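Local coordinates for protein phenylacetaldehyde dehydrogenase (Burkholderia cenocepacia, PDB 4O5H) that probably oxidises phenylacetaldehyde to phenylacetate with NAD+ as a member of the aldehyde dehydrogenase family, at residues K29-D41 / F229-G241. Residues are numbered along the deposited sequence; the frame is centred on the assembly and turned at random.
Sequences KPKQMLIGAEWSD and FPDGVVNIVTGYG. With EDO (1,2-ethanediol), chain G.
The flat carboxamide of N235 reaches across to the backbone of G36 in the 29-41 segment: OD1 takes the N-H of G36 in the carbonyl plane, N to OD1 2.8 Å, while ND2 gives to G232 O, approaching from above that carbonyl's plane, and to V205 O. With OD1 accepting and ND2 donating, the amide's rotation is fixed, which suits asparagine, a carrier of both donor and acceptor. The W39 indole, also flat, has L34 CD1 4.0 Å above the centre of one face and Q32 O in plane at its edge; its NE1 bonds to Q225. L34's branched end serves two sides: chi1 176° and chi2 59° together set CD1 on the indole and CD2 3.5 Å from V234 O. Its backbone pairs with I236 in both directions, I236 N to L34 O 2.8 Å and L34 N to I236 O 3.1 Å. M33 runs out extended (chi2 -178°), carrying its polarisable SD beside V237, where it weakly accepts the N-H of T238 (T238 N to M33 SD 3.7 Å); the T238 hydroxyl bonds to P63 O. G36 suits the positive phi of the type II' turn I35-E38; in the type II turn P230-V233, a side chain at G232 would collide with D231 O. A water donates to G36 O and V234 O and accepts from G232 N. The D231 carboxylate lies beside the small A37 methyl, OD2 to CB 3.4 Å. The 33-40 beta hairpin thus joins through one antiparallel bridge to strand 234-236, parallel to strand 204-208 in the Rossmann-type sheet characteristic of the aldehyde dehydrogenase NAD-binding domain.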
loop_
_atom_site.group_PDB
_atom_site.type_symbol
_atom_site.label_atom_id
_atom_site.label_comp_id
_atom_site.label_asym_id
_atom_site.label_seq_id
_atom_site.Cartn_x
_atom_site.Cartn_y
_atom_site.Cartn_z
ATOM N N LYS A 29 -11.147 31.469 24.018
ATOM C CA LYS A 29 -12.442 30.808 24.087
ATOM C C LYS A 29 -12.319 29.294 24.316
ATOM O O LYS A 29 -11.319 28.680 23.937
ATOM C CB LYS A 29 -13.232 31.079 22.811
ATOM C CG LYS A 29 -12.805 30.191 21.658
ATOM C CD LYS A 29 -13.363 30.646 20.333
ATOM C CE LYS A 29 -12.969 29.641 19.268
ATOM N NZ LYS A 29 -13.568 29.959 17.964
ATOM N N PRO A 30 -13.373 28.670 24.827
ATOM C CA PRO A 30 -13.366 27.222 25.036
ATOM C C PRO A 30 -13.222 26.429 23.746
ATOM O O PRO A 30 -13.753 26.817 22.737
ATOM C CB PRO A 30 -14.733 26.950 25.656
ATOM C CG PRO A 30 -15.108 28.244 26.277
ATOM C CD PRO A 30 -14.610 29.284 25.340
ATOM N N LYS A 31 -12.391 25.396 23.757
ATOM C CA LYS A 31 -12.081 24.600 22.544
ATOM C C LYS A 31 -12.868 23.322 22.613
ATOM O O LYS A 31 -12.941 22.691 23.673
ATOM C CB LYS A 31 -10.594 24.185 22.467
ATOM C CG LYS A 31 -9.585 25.293 22.708
ATOM C CD LYS A 31 -9.569 26.350 21.624
ATOM C CE LYS A 31 -8.508 27.354 22.002
ATOM N NZ LYS A 31 -8.743 28.079 23.291
ATOM N N GLN A 32 -13.330 22.880 21.456
ATOM C CA GLN A 32 -14.058 21.629 21.332
ATOM C C GLN A 32 -13.607 20.838 20.101
ATOM O O GLN A 32 -12.994 21.390 19.193
ATOM C CB GLN A 32 -15.536 21.943 21.229
ATOM C CG GLN A 32 -16.072 22.610 22.473
ATOM C CD GLN A 32 -17.538 22.765 22.419
ATOM O OE1 GLN A 32 -18.065 23.495 21.574
ATOM N NE2 GLN A 32 -18.238 22.053 23.299
ATOM N N MET A 33 -13.947 19.553 20.081
ATOM C CA MET A 33 -13.746 18.701 18.904
ATOM C C MET A 33 -14.874 18.935 17.896
ATOM O O MET A 33 -15.960 19.329 18.272
ATOM C CB MET A 33 -13.793 17.227 19.295
ATOM C CG MET A 33 -12.703 16.845 20.233
ATOM S SD MET A 33 -12.717 15.120 20.658
ATOM C CE MET A 33 -14.063 14.971 21.848
ATOM N N LEU A 34 -14.632 18.572 16.647
ATOM C CA LEU A 34 -15.668 18.618 15.615
ATOM C C LEU A 34 -16.113 17.199 15.288
ATOM O O LEU A 34 -15.342 16.424 14.685
ATOM C CB LEU A 34 -15.118 19.304 14.365
ATOM C CG LEU A 34 -16.068 19.344 13.160
ATOM C CD1 LEU A 34 -17.339 20.073 13.521
ATOM C CD2 LEU A 34 -15.409 20.017 11.980
ATOM N N ILE A 35 -17.299 16.839 15.744
ATOM C CA ILE A 35 -17.797 15.484 15.588
ATOM C C ILE A 35 -19.154 15.539 14.904
ATOM O O ILE A 35 -20.161 15.935 15.508
ATOM C CB ILE A 35 -17.879 14.758 16.944
ATOM C CG1 ILE A 35 -16.476 14.671 17.506
ATOM C CG2 ILE A 35 -18.488 13.357 16.799
ATOM C CD1 ILE A 35 -16.364 14.044 18.857
ATOM N N GLY A 36 -19.169 15.185 13.630
ATOM C CA GLY A 36 -20.375 15.317 12.838
ATOM C C GLY A 36 -20.822 16.776 12.787
ATOM O O GLY A 36 -20.005 17.669 12.568
ATOM N N ALA A 37 -22.113 17.005 13.042
ATOM C CA ALA A 37 -22.688 18.331 13.011
ATOM C C ALA A 37 -22.429 19.166 14.275
ATOM O O ALA A 37 -22.816 20.333 14.313
ATOM C CB ALA A 37 -24.165 18.243 12.753
ATOM N N GLU A 38 -21.737 18.627 15.270
ATOM C CA GLU A 38 -21.538 19.361 16.529
ATOM C C GLU A 38 -20.104 19.584 16.918
ATOM O O GLU A 38 -19.261 18.712 16.745
ATOM C CB GLU A 38 -22.226 18.614 17.665
ATOM C CG GLU A 38 -23.703 18.637 17.465
ATOM C CD GLU A 38 -24.486 17.675 18.318
ATOM O OE1 GLU A 38 -23.899 16.853 19.061
ATOM O OE2 GLU A 38 -25.733 17.769 18.227
ATOM N N TRP A 39 -19.845 20.738 17.520
ATOM C CA TRP A 39 -18.666 20.942 18.307
ATOM C C TRP A 39 -18.905 20.364 19.708
ATOM O O TRP A 39 -19.881 20.706 20.371
ATOM C CB TRP A 39 -18.316 22.438 18.389
ATOM C CG TRP A 39 -17.924 23.021 17.052
ATOM C CD1 TRP A 39 -18.731 23.607 16.160
ATOM C CD2 TRP A 39 -16.626 22.970 16.462
ATOM N NE1 TRP A 39 -18.020 23.951 15.028
ATOM C CE2 TRP A 39 -16.714 23.578 15.204
ATOM C CE3 TRP A 39 -15.380 22.511 16.897
ATOM C CZ2 TRP A 39 -15.584 23.747 14.383
ATOM C CZ3 TRP A 39 -14.284 22.668 16.081
ATOM C CH2 TRP A 39 -14.399 23.263 14.837
ATOM N N SER A 40 -18.013 19.494 20.153
ATOM C CA SER A 40 -18.273 18.653 21.318
ATOM C C SER A 40 -17.093 18.539 22.259
ATOM O O SER A 40 -15.954 18.499 21.836
ATOM C CB SER A 40 -18.574 17.246 20.845
ATOM O OG SER A 40 -19.807 17.214 20.153
ATOM N N ASP A 41 -17.379 18.442 23.545
ATOM C CA ASP A 41 -16.380 18.010 24.491
ATOM C C ASP A 41 -16.257 16.505 24.429
ATOM O O ASP A 41 -17.060 15.830 23.802
ATOM C CB ASP A 41 -16.812 18.397 25.866
ATOM C CG ASP A 41 -17.104 19.858 25.959
ATOM O OD1 ASP A 41 -16.256 20.640 25.558
ATOM O OD2 ASP A 41 -18.201 20.217 26.443
ATOM N N PHE A 229 -18.506 22.760 3.696
ATOM C CA PHE A 229 -18.518 21.279 3.608
ATOM C C PHE A 229 -19.649 20.671 4.429
ATOM O O PHE A 229 -19.904 21.116 5.506
ATOM C CB PHE A 229 -17.185 20.707 4.024
ATOM C CG PHE A 229 -16.084 20.965 3.005
ATOM C CD1 PHE A 229 -15.883 20.083 1.960
ATOM C CD2 PHE A 229 -15.283 22.106 3.087
ATOM C CE1 PHE A 229 -14.897 20.315 1.015
ATOM C CE2 PHE A 229 -14.316 22.370 2.127
ATOM C CZ PHE A 229 -14.103 21.462 1.107
ATOM N N PRO A 230 -20.313 19.629 3.913
ATOM C CA PRO A 230 -21.402 19.042 4.674
ATOM C C PRO A 230 -20.885 18.454 5.979
ATOM O O PRO A 230 -19.737 18.012 6.067
ATOM C CB PRO A 230 -21.891 17.922 3.757
ATOM C CG PRO A 230 -21.610 18.407 2.382
ATOM C CD PRO A 230 -20.320 19.172 2.514
ATOM N N ASP A 231 -21.735 18.450 6.975
ATOM C CA ASP A 231 -21.377 17.898 8.265
ATOM C C ASP A 231 -20.930 16.432 8.171
ATOM O O ASP A 231 -21.526 15.625 7.440
ATOM C CB ASP A 231 -22.572 17.988 9.229
ATOM C CG ASP A 231 -22.910 19.424 9.591
ATOM O OD1 ASP A 231 -22.004 20.270 9.801
ATOM O OD2 ASP A 231 -24.095 19.712 9.639
ATOM N N GLY A 232 -19.870 16.117 8.914
ATOM C CA GLY A 232 -19.360 14.774 9.000
ATOM C C GLY A 232 -18.338 14.427 7.916
ATOM O O GLY A 232 -17.726 13.373 7.970
ATOM N N VAL A 233 -18.166 15.304 6.928
ATOM C CA VAL A 233 -17.161 15.086 5.909
ATOM C C VAL A 233 -15.744 15.184 6.487
ATOM O O VAL A 233 -14.873 14.403 6.114
ATOM C CB VAL A 233 -17.363 16.043 4.696
ATOM C CG1 VAL A 233 -16.235 15.913 3.702
ATOM C CG2 VAL A 233 -18.678 15.664 4.025
ATOM N N VAL A 234 -15.543 16.153 7.387
ATOM C CA VAL A 234 -14.337 16.262 8.178
ATOM C C VAL A 234 -14.744 16.295 9.649
ATOM O O VAL A 234 -15.588 17.094 10.054
ATOM C CB VAL A 234 -13.492 17.500 7.833
ATOM C CG1 VAL A 234 -12.210 17.519 8.649
ATOM C CG2 VAL A 234 -13.133 17.508 6.343
ATOM N N ASN A 235 -14.118 15.415 10.422
ATOM C CA ASN A 235 -14.267 15.325 11.872
ATOM C C ASN A 235 -12.884 15.394 12.481
ATOM O O ASN A 235 -11.915 14.909 11.884
ATOM C CB ASN A 235 -14.898 13.994 12.240
ATOM C CG ASN A 235 -16.155 13.714 11.450
ATOM O OD1 ASN A 235 -17.234 14.161 11.835
ATOM N ND2 ASN A 235 -16.008 13.101 10.278
ATOM N N ILE A 236 -12.771 16.065 13.620
ATOM C CA ILE A 236 -11.476 16.337 14.244
ATOM C C ILE A 236 -11.518 15.994 15.711
ATOM O O ILE A 236 -12.260 16.611 16.482
ATOM C CB ILE A 236 -11.054 17.784 14.096
ATOM C CG1 ILE A 236 -11.064 18.190 12.623
ATOM C CG2 ILE A 236 -9.626 17.997 14.632
ATOM C CD1 ILE A 236 -10.800 19.666 12.340
ATOM N N VAL A 237 -10.701 15.023 16.108
ATOM C CA VAL A 237 -10.693 14.515 17.477
ATOM C C VAL A 237 -9.348 14.736 18.105
ATOM O O VAL A 237 -8.338 14.408 17.487
ATOM C CB VAL A 237 -11.064 13.014 17.554
ATOM C CG1 VAL A 237 -12.517 12.806 17.174
ATOM C CG2 VAL A 237 -10.238 12.152 16.632
ATOM N N THR A 238 -9.315 15.267 19.328
ATOM C CA THR A 238 -8.033 15.632 19.977
ATOM C C THR A 238 -7.811 14.671 21.121
ATOM O O THR A 238 -8.772 14.116 21.640
ATOM C CB THR A 238 -8.060 17.061 20.510
ATOM O OG1 THR A 238 -9.281 17.300 21.260
ATOM C CG2 THR A 238 -7.977 18.054 19.354
ATOM N N GLY A 239 -6.546 14.410 21.447
ATOM C CA GLY A 239 -6.210 13.489 22.547
ATOM C C GLY A 239 -4.896 12.783 22.369
ATOM O O GLY A 239 -4.134 13.123 21.462
ATOM N N TYR A 240 -4.657 11.743 23.174
ATOM C CA TYR A 240 -3.400 11.027 23.135
ATOM C C TYR A 240 -3.344 10.008 22.031
ATOM O O TYR A 240 -4.352 9.378 21.687
ATOM C CB TYR A 240 -3.145 10.325 24.465
ATOM C CG TYR A 240 -3.003 11.271 25.608
ATOM C CD1 TYR A 240 -1.901 12.095 25.675
ATOM C CD2 TYR A 240 -3.968 11.353 26.635
ATOM C CE1 TYR A 240 -1.744 12.984 26.717
ATOM C CE2 TYR A 240 -3.810 12.250 27.684
ATOM C CZ TYR A 240 -2.705 13.051 27.707
ATOM O OH TYR A 240 -2.519 13.958 28.710
ATOM N N GLY A 241 -2.150 9.848 21.484
ATOM C CA GLY A 241 -1.855 8.808 20.501
ATOM C C GLY A 241 -2.195 7.415 21.001
ATOM O O GLY A 241 -2.784 6.643 20.275
HETATM C C1 EDO G . -1.263 5.760 17.569
HETATM O O1 EDO G . -0.974 5.243 18.874
HETATM C C2 EDO G . -1.325 7.290 17.421
HETATM O O2 EDO G . -0.079 7.993 17.133
HETATM O O HOH W 1 -18.401 17.845 10.477
#